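Local coordinates for ABC transporter, ATP binding protein (Sulfolobus solfataricus, PDB 1OXV) that binds and hydrolyses ATP to drive glucose uptake, as the energy-coupling subunit of an archaeal ABC transporter, at residues Val9-Lys14 and Gly53-Ser58; Gly43-Met48 and Leu163-Phe168; Ile294-Gly299 and Val338-Arg343. All coordinates share one frame; numbering follows the deposited sequence.

Contacts 1 and 2 meet around one bound nucleotide, ANP. Residues 9-14 of contact 1 carry the ring that lies against its adenine, while in contact 2 residues 43-48 grip the phosphates and the magnesium ion and residues 163-168 back the metal site from its second shell. Their centres are about 15 Å apart, and they touch at T46: K11 CG lies 3.7 Å from T46 CG2, and F13 CE1 lies 3.8 Å from T46 OG1. Helix 44-52 joins them, running from the phosphate grip of contact 2 to the loop of contact 1. Contact 3 belongs to the C-terminal domain; its centre is about 49 Å from that of contact 1 and about 41 Å from that of contact 2.

Contact 1: residues Val9-Lys14 and Gly53-Ser58; sequences VSKVFK and GLDVPS. With ANP (phosphoaminophosphonic acid-adenylate ester), chain T.
S58 ties the loop 53-58 to strand 9-13 with both its backbone and its hydroxyl. Its N donates to S10 O (2.8 Å), while its OG accepts the strand's V12 N at 3.0 Å over a fairly straight N-H...O angle of 160°. The torsion that sets OG opposite the carbonyl carbon (chi1 -62°) turns it in beside K11 CA, where it also meets a water. S10 OG is satisfied outside the pair, by N23 N of strand 18-28. The charged pair is K11 with D55: the lysine chain, bent at chi2 (62°), brings NZ within 2.7 Å of D55 OD1 in a salt bridge. NZ comes in on the syn side but out of the carboxylate plane; V56 N (2.7 Å) takes the anti side of the same OD1 from the same face, so two donors grip one oxygen and fix the carboxylate's tilt. NZ also makes weak bonds to V56 O and to the water that S58 OG meets. Between the two segments, the apolar contact is V9 CG1 against P57 CB, 3.7 Å apart. On the strand's nucleotide side, one face of the F13 ring lies against the adenine, ANP C5 standing 3.4 Å above the ring's centre, and D55 OD2 approaches the ring edge. An aromatic side chain laid on the base in this way is characteristic of the A-loop of ABC ATPases.

Contact 2: residues Gly43-Met48 and Leu163-Phe168; sequences GKTTFM and LLDEPF. With MG (magnesium ion), chain D; ANP (phosphoaminophosphonic acid-adenylate ester), chain T.
T45 and D165 make the tightest point between the start of helix 44-52 and the end of strand 161-165, whose local axes run nearly antiparallel, 9.5 Å apart. T45 OG1 donates to D165 OD2 over a very short 2.5 Å while binding the magnesium ion at 2.2 Å, so the aspartate works from the second shell, orienting a first-shell ligand. With CG anti to the backbone N (chi1 -167°), the carboxylate reaches across toward the helix. Farther from the metal the contact is apolar: M48, modelled in two conformers, in one of them sets CE 3.7 Å from L163 CB and against L164 O, and L195 and V197 of strand 193-198 also touch M48. The metal side is wetter. ANP O2B and O3G and three waters complete an octahedron, T45 OG1 standing opposite O3G. One of these waters donates to both D165 OD1 and E166 OE2 (2.8 Å), tying the two carboxylates to the ion and through it to T45. The K44-E166 approach is loose: OE2 stays 4.4 Å from K44 NZ, too far for a salt bridge. The lysine, bent at chi3 and chi4, instead curls over the phosphates, giving NZ bonds to ANP O1G and O1B and to G38 O. The amides of residues 43-46 bond the nucleotide's phosphate oxygens too. This is the pairing of Walker A P-loop with Walker B strand found in P-loop NTPases.

Contact 3: residues Ile294-Gly299 and Val338-Arg343; sequences ILVGKG and VLVYVR
L295 and Y341 form the main bump and hollow on one face of an antiparallel strand pair, broken by a beta bulge, in the C-terminal domain, probably an OB-like fold. In L295, chi1 174° and chi2 61° together set CD1 over the face of the Y341 ring, toward its rim and 4.2 Å from its centroid, in a CH-pi contact. L295 CB rests on Y341 CE2, and CD1 also reaches L339 CB, so the leucine fills the notch between L339 and the ring. The ring's far end is fixed by OH bonding I288 N. With an alanine in place of Y341, L295 CD1 would probably lose the surface it rests on and I288 N its hydroxyl mate. The bulge lies at V296 and G297, which both serve V340: V296 N gives its hydrogen to V340 O, and G297 O accepts from V340 N (2.8 Å). V296 sets its two methyls against the valines, CG2 on V340 CG1 (3.7 Å) and CG1 on V342 CG2 (3.7 Å); L261 and F263 of strand 261-263 also pack on V296. V340 CG2 sits over G299, 4.0 Å from its N, just where a side chain there would crowd it. Beyond it, V338 N bonds G299 O at 2.8 Å from 40° above the carbonyl plane.

Contact 1: residues Val9-Lys14 and Gly53-Ser58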
loop_
_atom_site.group_PDB
_atom_site.type_symbol
_atom_site.label_atom_id
_atom_site.label_comp_id
_atom_site.label_asym_id
_atom_site.label_seq_id
_atom_site.Cartn_x
_atom_site.Cartn_y
_atom_site.Cartn_z
ATOM N N VAL A 9 10.060 -16.577 6.481
ATOM C CA VAL A 9 8.765 -16.930 7.020
ATOM C C VAL A 9 7.779 -17.418 5.957
ATOM O O VAL A 9 7.535 -16.773 4.927
ATOM C CB VAL A 9 8.177 -15.792 7.820
ATOM C CG1 VAL A 9 6.705 -16.067 8.152
ATOM C CG2 VAL A 9 8.984 -15.600 9.099
ATOM N N SER A 10 7.236 -18.588 6.235
ATOM C CA SER A 10 6.219 -19.217 5.410
ATOM C C SER A 10 5.050 -19.564 6.326
ATOM O O SER A 10 5.231 -19.765 7.530
ATOM C CB SER A 10 6.763 -20.490 4.743
ATOM O OG SER A 10 7.668 -20.196 3.700
ATOM N N LYS A 11 3.847 -19.585 5.758
ATOM C CA LYS A 11 2.629 -19.949 6.485
ATOM C C LYS A 11 1.703 -20.720 5.569
ATOM O O LYS A 11 1.359 -20.252 4.479
ATOM C CB LYS A 11 1.886 -18.710 6.980
ATOM C CG LYS A 11 0.598 -18.994 7.745
ATOM C CD LYS A 11 0.851 -19.783 9.021
ATOM C CE LYS A 11 -0.438 -20.089 9.751
ATOM N NZ LYS A 11 -0.195 -20.769 11.058
ATOM N N VAL A 12 1.267 -21.881 6.025
ATOM C CA VAL A 12 0.371 -22.700 5.241
ATOM C C VAL A 12 -0.946 -22.910 5.964
ATOM O O VAL A 12 -1.022 -22.847 7.186
ATOM C CB VAL A 12 0.999 -24.063 4.892
ATOM C CG1 VAL A 12 2.296 -23.862 4.148
ATOM C CG2 VAL A 12 1.225 -24.895 6.136
ATOM N N PHE A 13 -1.986 -23.107 5.174
ATOM C CA PHE A 13 -3.314 -23.438 5.661
ATOM C C PHE A 13 -3.784 -24.682 4.897
ATOM O O PHE A 13 -3.120 -25.136 3.967
ATOM C CB PHE A 13 -4.300 -22.281 5.431
ATOM C CG PHE A 13 -3.997 -21.039 6.248
ATOM C CD1 PHE A 13 -3.599 -19.858 5.625
ATOM C CD2 PHE A 13 -4.079 -21.063 7.629
ATOM C CE1 PHE A 13 -3.304 -18.706 6.378
ATOM C CE2 PHE A 13 -3.787 -19.931 8.389
ATOM C CZ PHE A 13 -3.394 -18.753 7.767
ATOM N N LYS A 14 -4.938 -25.212 5.273
ATOM C CA LYS A 14 -5.498 -26.391 4.608
ATOM C C LYS A 14 -4.507 -27.543 4.568
ATOM O O LYS A 14 -4.317 -28.204 3.549
ATOM C CB LYS A 14 -6.000 -26.046 3.201
ATOM C CG LYS A 14 -7.329 -25.292 3.185
ATOM C CD LYS A 14 -7.844 -25.103 1.761
ATOM C CE LYS A 14 -9.313 -24.682 1.728
ATOM N NZ LYS A 14 -9.577 -23.446 2.511
ATOM N N GLY A 53 1.561 -11.723 16.644
ATOM C CA GLY A 53 1.701 -12.879 17.503
ATOM C C GLY A 53 0.402 -13.650 17.647
ATOM O O GLY A 53 0.304 -14.550 18.475
ATOM N N LEU A 54 -0.600 -13.268 16.864
ATOM C CA LEU A 54 -1.886 -13.958 16.826
ATOM C C LEU A 54 -1.802 -15.269 16.033
ATOM O O LEU A 54 -2.714 -16.096 16.059
ATOM C CB LEU A 54 -2.915 -13.061 16.173
ATOM C CG LEU A 54 -3.168 -11.765 16.951
ATOM C CD1 LEU A 54 -4.235 -10.922 16.285
ATOM C CD2 LEU A 54 -3.576 -12.114 18.350
ATOM N N ASP A 55 -0.718 -15.417 15.287
ATOM C CA ASP A 55 -0.445 -16.638 14.558
ATOM C C ASP A 55 1.061 -16.763 14.551
ATOM O O ASP A 55 1.763 -15.848 14.992
ATOM C CB ASP A 55 -0.989 -16.549 13.135
ATOM C CG ASP A 55 -1.261 -17.921 12.521
ATOM O OD1 ASP A 55 -0.747 -18.945 13.037
ATOM O OD2 ASP A 55 -1.994 -18.062 11.523
ATOM N N VAL A 56 1.563 -17.897 14.081
ATOM C CA VAL A 56 2.990 -18.121 14.036
ATOM C C VAL A 56 3.396 -18.599 12.660
ATOM O O VAL A 56 2.585 -19.145 11.926
ATOM C CB VAL A 56 3.421 -19.192 15.064
ATOM C CG1 VAL A 56 3.359 -18.637 16.471
ATOM C CG2 VAL A 56 2.560 -20.437 14.936
ATOM N N PRO A 57 4.655 -18.420 12.309
ATOM C CA PRO A 57 5.150 -18.952 11.043
ATOM C C PRO A 57 5.111 -20.481 11.084
ATOM O O PRO A 57 5.355 -21.073 12.135
ATOM C CB PRO A 57 6.607 -18.490 11.004
ATOM C CG PRO A 57 6.733 -17.441 12.037
ATOM C CD PRO A 57 5.706 -17.739 13.071
ATOM N N SER A 58 4.796 -21.095 9.956
ATOM C CA SER A 58 4.843 -22.541 9.806
ATOM C C SER A 58 6.318 -22.936 9.751
ATOM O O SER A 58 6.742 -23.902 10.372
ATOM C CB SER A 58 4.139 -22.960 8.517
ATOM O OG SER A 58 2.770 -22.602 8.526
HETATM P PG ANP T . -7.512 -9.048 1.628
HETATM O O1G ANP T . -6.733 -7.995 0.906
HETATM O O2G ANP T . -8.829 -9.356 0.974
HETATM O O3G ANP T . -7.772 -8.586 3.006
HETATM P PB ANP T . -5.206 -10.695 2.418
HETATM O O1B ANP T . -4.102 -10.147 1.606
HETATM O O2B ANP T . -5.264 -10.046 3.753
HETATM N N3B ANP T . -6.647 -10.472 1.607
HETATM P PA ANP T . -5.104 -13.177 3.709
HETATM O O1A ANP T . -3.798 -13.112 4.421
HETATM O O2A ANP T . -6.211 -12.938 4.646
HETATM O O3A ANP T . -5.041 -12.244 2.474
HETATM O "O5'" ANP T . -5.251 -14.611 3.226
HETATM C "C5'" ANP T . -4.189 -15.146 2.475
HETATM C "C4'" ANP T . -4.534 -16.530 1.911
HETATM O "O4'" ANP T . -4.623 -17.449 2.982
HETATM C "C3'" ANP T . -5.894 -16.643 1.242
HETATM O "O3'" ANP T . -5.849 -17.679 0.264
HETATM C "C2'" ANP T . -6.828 -17.041 2.362
HETATM O "O2'" ANP T . -7.969 -17.764 1.932
HETATM C "C1'" ANP T . -5.939 -17.944 3.189
HETATM N N9 ANP T . -6.250 -17.936 4.616
HETATM C C8 ANP T . -6.047 -16.922 5.487
HETATM N N7 ANP T . -6.424 -17.300 6.738
HETATM C C5 ANP T . -6.853 -18.572 6.658
HETATM C C6 ANP T . -7.392 -19.583 7.588
HETATM N N6 ANP T . -7.545 -19.295 8.944
HETATM N N1 ANP T . -7.714 -20.784 7.088
HETATM C C2 ANP T . -7.570 -21.097 5.795
HETATM N N3 ANP T . -7.102 -20.217 4.891
HETATM C C4 ANP T . -6.732 -18.989 5.262
HETATM O O HOH W 1 1.191 -23.811 10.508
#

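Contact 2: residues Gly43-Met48 and Leu163-Phe168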
loop_
_atom_site.group_PDB
_atom_site.type_symbol
_atom_site.label_atom_id
_atom_site.label_comp_id
_atom_site.label_asym_id
_atom_site.label_seq_id
_atom_site.Cartn_x
_atom_site.Cartn_y
_atom_site.Cartn_z
ATOM N N GLY A 43 -1.854 -12.321 1.172
ATOM C CA GLY A 43 -1.281 -12.739 2.438
ATOM C C GLY A 43 -0.999 -11.599 3.421
ATOM O O GLY A 43 -0.322 -11.809 4.418
ATOM N N LYS A 44 -1.573 -10.428 3.175
ATOM C CA LYS A 44 -1.337 -9.245 4.019
ATOM C C LYS A 44 -1.756 -9.438 5.468
ATOM O O LYS A 44 -0.966 -9.211 6.376
ATOM C CB LYS A 44 -2.033 -8.013 3.411
ATOM C CG LYS A 44 -1.565 -7.699 2.018
ATOM C CD LYS A 44 -2.267 -6.462 1.412
ATOM C CE LYS A 44 -3.787 -6.599 1.364
ATOM N NZ LYS A 44 -4.273 -7.655 0.423
ATOM N N THR A 45 -3.003 -9.861 5.684
ATOM C CA THR A 45 -3.508 -10.070 7.031
ATOM C C THR A 45 -2.763 -11.220 7.719
ATOM O O THR A 45 -2.513 -11.178 8.909
ATOM C CB THR A 45 -5.028 -10.333 7.012
ATOM O OG1 THR A 45 -5.733 -9.131 6.663
ATOM C CG2 THR A 45 -5.546 -10.655 8.401
ATOM N N THR A 46 -2.435 -12.258 6.969
ATOM C CA THR A 46 -1.700 -13.360 7.542
ATOM C C THR A 46 -0.359 -12.835 8.074
ATOM O O THR A 46 0.065 -13.153 9.187
ATOM C CB THR A 46 -1.493 -14.450 6.497
ATOM O OG1 THR A 46 -2.773 -14.967 6.081
ATOM C CG2 THR A 46 -0.758 -15.630 7.113
ATOM N N PHE A 47 0.296 -12.025 7.271
ATOM C CA PHE A 47 1.553 -11.427 7.664
ATOM C C PHE A 47 1.403 -10.613 8.941
ATOM O O PHE A 47 2.174 -10.781 9.896
ATOM C CB PHE A 47 2.084 -10.576 6.531
ATOM C CG PHE A 47 3.366 -9.911 6.835
ATOM C CD1 PHE A 47 4.554 -10.610 6.798
ATOM C CD2 PHE A 47 3.393 -8.589 7.161
ATOM C CE1 PHE A 47 5.736 -9.983 7.085
ATOM C CE2 PHE A 47 4.572 -7.968 7.438
ATOM C CZ PHE A 47 5.740 -8.662 7.397
ATOM N N MET A 48 0.409 -9.735 8.967
ATOM C CA MET A 48 0.126 -8.863 10.102
ATOM C C MET A 48 -0.114 -9.663 11.388
ATOM O O MET A 48 0.307 -9.285 12.473
ATOM C CB MET A 48 -1.112 -8.031 9.769
ATOM C CG MET A 48 -0.822 -6.936 8.740
ATOM S SD MET A 48 0.545 -5.879 9.236
ATOM C CE MET A 48 -0.423 -4.475 9.808
ATOM N N LEU A 163 0.249 -1.672 14.396
ATOM C CA LEU A 163 -0.143 -2.411 13.206
ATOM C C LEU A 163 -1.524 -1.972 12.725
ATOM O O LEU A 163 -2.513 -2.069 13.461
ATOM C CB LEU A 163 -0.175 -3.916 13.494
ATOM C CG LEU A 163 1.088 -4.494 14.124
ATOM C CD1 LEU A 163 0.879 -5.961 14.498
ATOM C CD2 LEU A 163 2.292 -4.348 13.205
ATOM N N LEU A 164 -1.587 -1.519 11.478
ATOM C CA LEU A 164 -2.833 -1.083 10.883
ATOM C C LEU A 164 -3.169 -1.929 9.659
ATOM O O LEU A 164 -2.503 -1.856 8.625
ATOM C CB LEU A 164 -2.771 0.397 10.492
ATOM C CG LEU A 164 -2.324 1.367 11.584
ATOM C CD1 LEU A 164 -2.415 2.794 11.094
ATOM C CD2 LEU A 164 -3.161 1.203 12.818
ATOM N N ASP A 165 -4.227 -2.710 9.766
ATOM C CA ASP A 165 -4.650 -3.549 8.647
ATOM C C ASP A 165 -5.837 -2.904 7.934
ATOM O O ASP A 165 -6.973 -2.951 8.404
ATOM C CB ASP A 165 -4.988 -4.973 9.118
ATOM C CG ASP A 165 -5.118 -5.964 7.962
ATOM O OD1 ASP A 165 -5.017 -5.539 6.786
ATOM O OD2 ASP A 165 -5.301 -7.193 8.139
ATOM N N GLU A 166 -5.550 -2.291 6.793
ATOM C CA GLU A 166 -6.556 -1.629 5.978
ATOM C C GLU A 166 -7.452 -0.738 6.822
ATOM O O GLU A 166 -8.655 -0.963 6.898
ATOM C CB GLU A 166 -7.401 -2.656 5.232
ATOM C CG GLU A 166 -6.587 -3.638 4.410
ATOM C CD GLU A 166 -7.327 -4.128 3.178
ATOM O OE1 GLU A 166 -8.041 -3.310 2.563
ATOM O OE2 GLU A 166 -7.194 -5.325 2.822
ATOM N N PRO A 167 -6.854 0.315 7.368
ATOM C CA PRO A 167 -7.516 1.243 8.287
ATOM C C PRO A 167 -8.448 2.238 7.622
ATOM O O PRO A 167 -9.459 2.596 8.212
ATOM C CB PRO A 167 -6.352 2.051 8.883
ATOM C CG PRO A 167 -5.101 1.588 8.211
ATOM C CD PRO A 167 -5.479 0.728 7.065
ATOM N N PHE A 168 -8.092 2.697 6.426
ATOM C CA PHE A 168 -8.843 3.764 5.762
ATOM C C PHE A 168 -9.849 3.243 4.737
ATOM O O PHE A 168 -10.263 3.976 3.832
ATOM C CB PHE A 168 -7.858 4.731 5.092
ATOM C CG PHE A 168 -6.633 5.014 5.922
ATOM C CD1 PHE A 168 -5.371 4.665 5.472
ATOM C CD2 PHE A 168 -6.752 5.610 7.160
ATOM C CE1 PHE A 168 -4.262 4.917 6.246
ATOM C CE2 PHE A 168 -5.646 5.864 7.931
ATOM C CZ PHE A 168 -4.404 5.524 7.480
HETATM MG MG MG D . -6.702 -8.891 4.740
HETATM P PG ANP T . -7.512 -9.048 1.628
HETATM O O1G ANP T . -6.733 -7.995 0.906
HETATM O O2G ANP T . -8.829 -9.356 0.974
HETATM O O3G ANP T . -7.772 -8.586 3.006
HETATM P PB ANP T . -5.206 -10.695 2.418
HETATM O O1B ANP T . -4.102 -10.147 1.606
HETATM O O2B ANP T . -5.264 -10.046 3.753
HETATM N N3B ANP T . -6.647 -10.472 1.607
HETATM P PA ANP T . -5.104 -13.177 3.709
HETATM O O1A ANP T . -3.798 -13.112 4.421
HETATM O O2A ANP T . -6.211 -12.938 4.646
HETATM O O3A ANP T . -5.041 -12.244 2.474
HETATM O "O5'" ANP T . -5.251 -14.611 3.226
HETATM C "C5'" ANP T . -4.189 -15.146 2.475
HETATM C "C4'" ANP T . -4.534 -16.530 1.911
HETATM O "O4'" ANP T . -4.623 -17.449 2.982
HETATM C "C3'" ANP T . -5.894 -16.643 1.242
HETATM O "O3'" ANP T . -5.849 -17.679 0.264
HETATM C "C2'" ANP T . -6.828 -17.041 2.362
HETATM O "O2'" ANP T . -7.969 -17.764 1.932
HETATM C "C1'" ANP T . -5.939 -17.944 3.189
HETATM N N9 ANP T . -6.250 -17.936 4.616
HETATM C C8 ANP T . -6.047 -16.922 5.487
HETATM N N7 ANP T . -6.424 -17.300 6.738
HETATM C C5 ANP T . -6.853 -18.572 6.658
HETATM C C6 ANP T . -7.392 -19.583 7.588
HETATM N N6 ANP T . -7.545 -19.295 8.944
HETATM N N1 ANP T . -7.714 -20.784 7.088
HETATM C C2 ANP T . -7.570 -21.097 5.795
HETATM N N3 ANP T . -7.102 -20.217 4.891
HETATM C C4 ANP T . -6.732 -18.989 5.262
HETATM O O HOH W 2 -5.776 -7.128 4.454
HETATM O O HOH W 3 -8.222 -7.975 5.915
HETATM O O HOH W 4 -7.767 -10.843 5.096
#

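Contact 3: residues Ile294-Gly299 and Val338-Arg343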
loop_
_atom_site.group_PDB
_atom_site.type_symbol
_atom_site.label_atom_id
_atom_site.label_comp_id
_atom_site.label_asym_id
_atom_site.label_seq_id
_atom_site.Cartn_x
_atom_site.Cartn_y
_atom_site.Cartn_z
ATOM N N ILE A 294 9.946 11.557 -26.931
ATOM C CA ILE A 294 10.299 10.751 -28.092
ATOM C C ILE A 294 9.066 10.309 -28.858
ATOM O O ILE A 294 8.124 9.768 -28.292
ATOM C CB ILE A 294 11.068 9.496 -27.669
ATOM C CG1 ILE A 294 12.209 9.859 -26.724
ATOM C CG2 ILE A 294 11.614 8.790 -28.898
ATOM C CD1 ILE A 294 13.318 10.610 -27.402
ATOM N N LEU A 295 9.096 10.530 -30.160
ATOM C CA LEU A 295 8.016 10.120 -31.037
ATOM C C LEU A 295 8.015 8.600 -31.191
ATOM O O LEU A 295 9.046 8.014 -31.510
ATOM C CB LEU A 295 8.225 10.752 -32.402
ATOM C CG LEU A 295 7.252 10.311 -33.486
ATOM C CD1 LEU A 295 5.831 10.664 -33.096
ATOM C CD2 LEU A 295 7.629 10.976 -34.779
ATOM N N VAL A 296 6.871 7.957 -30.970
ATOM C CA VAL A 296 6.800 6.506 -31.162
ATOM C C VAL A 296 5.885 6.115 -32.326
ATOM O O VAL A 296 5.856 4.964 -32.743
ATOM C CB VAL A 296 6.426 5.743 -29.870
ATOM C CG1 VAL A 296 7.500 5.955 -28.822
ATOM C CG2 VAL A 296 5.061 6.151 -29.325
ATOM N N GLY A 297 5.146 7.079 -32.861
ATOM C CA GLY A 297 4.289 6.804 -33.996
ATOM C C GLY A 297 2.956 7.512 -33.955
ATOM O O GLY A 297 2.712 8.350 -33.087
ATOM N N LYS A 298 2.104 7.185 -34.919
ATOM C CA LYS A 298 0.779 7.777 -35.008
ATOM C C LYS A 298 -0.216 6.932 -34.261
ATOM O O LYS A 298 -0.065 5.717 -34.149
ATOM C CB LYS A 298 0.308 7.885 -36.452
ATOM C CG LYS A 298 1.225 8.651 -37.370
ATOM C CD LYS A 298 0.497 9.058 -38.647
ATOM C CE LYS A 298 -0.453 7.976 -39.135
ATOM N NZ LYS A 298 -1.243 8.413 -40.337
ATOM N N GLY A 299 -1.249 7.596 -33.767
ATOM C CA GLY A 299 -2.324 6.942 -33.060
ATOM C C GLY A 299 -3.626 7.592 -33.465
ATOM O O GLY A 299 -3.624 8.563 -34.228
ATOM N N VAL A 338 -3.326 11.357 -34.138
ATOM C CA VAL A 338 -2.372 12.142 -33.391
ATOM C C VAL A 338 -0.990 11.525 -33.429
ATOM O O VAL A 338 -0.840 10.355 -33.748
ATOM C CB VAL A 338 -2.788 12.260 -31.906
ATOM C CG1 VAL A 338 -4.026 13.121 -31.774
ATOM C CG2 VAL A 338 -3.011 10.887 -31.301
ATOM N N LEU A 339 0.013 12.343 -33.137
ATOM C CA LEU A 339 1.361 11.857 -32.924
ATOM C C LEU A 339 1.438 11.448 -31.448
ATOM O O LEU A 339 0.932 12.145 -30.570
ATOM C CB LEU A 339 2.376 12.948 -33.234
ATOM C CG LEU A 339 2.416 13.374 -34.700
ATOM C CD1 LEU A 339 3.622 14.256 -34.971
ATOM C CD2 LEU A 339 2.418 12.147 -35.605
ATOM N N VAL A 340 2.066 10.323 -31.173
ATOM C CA VAL A 340 2.204 9.853 -29.809
ATOM C C VAL A 340 3.655 9.977 -29.366
ATOM O O VAL A 340 4.553 9.406 -29.983
ATOM C CB VAL A 340 1.778 8.385 -29.697
ATOM C CG1 VAL A 340 1.929 7.880 -28.257
ATOM C CG2 VAL A 340 0.352 8.210 -30.189
ATOM N N TYR A 341 3.874 10.723 -28.288
ATOM C CA TYR A 341 5.200 10.900 -27.732
ATOM C C TYR A 341 5.277 10.272 -26.346
ATOM O O TYR A 341 4.288 10.238 -25.619
ATOM C CB TYR A 341 5.549 12.386 -27.629
ATOM C CG TYR A 341 5.938 13.017 -28.933
ATOM C CD1 TYR A 341 4.978 13.507 -29.798
ATOM C CD2 TYR A 341 7.276 13.138 -29.300
ATOM C CE1 TYR A 341 5.341 14.092 -30.998
ATOM C CE2 TYR A 341 7.640 13.705 -30.502
ATOM C CZ TYR A 341 6.664 14.187 -31.348
ATOM O OH TYR A 341 7.013 14.762 -32.550
ATOM N N VAL A 342 6.461 9.792 -25.982
ATOM C CA VAL A 342 6.685 9.259 -24.644
ATOM C C VAL A 342 7.998 9.763 -24.035
ATOM O O VAL A 342 8.888 10.229 -24.742
ATOM C CB VAL A 342 6.683 7.719 -24.625
ATOM C CG1 VAL A 342 5.374 7.172 -25.193
ATOM C CG2 VAL A 342 7.837 7.193 -25.377
ATOM N N ARG A 343 8.104 9.685 -22.712
ATOM C CA ARG A 343 9.363 9.980 -22.029
ATOM C C ARG A 343 10.220 8.729 -22.159
ATOM O O ARG A 343 9.936 7.714 -21.540
ATOM C CB ARG A 343 9.116 10.259 -20.550
ATOM C CG ARG A 343 8.355 11.526 -20.286
ATOM C CD ARG A 343 9.221 12.762 -20.194
ATOM N NE ARG A 343 8.462 13.915 -19.719
ATOM C CZ ARG A 343 8.621 15.146 -20.174
ATOM N NH1 ARG A 343 9.514 15.406 -21.127
ATOM N NH2 ARG A 343 7.880 16.120 -19.684
#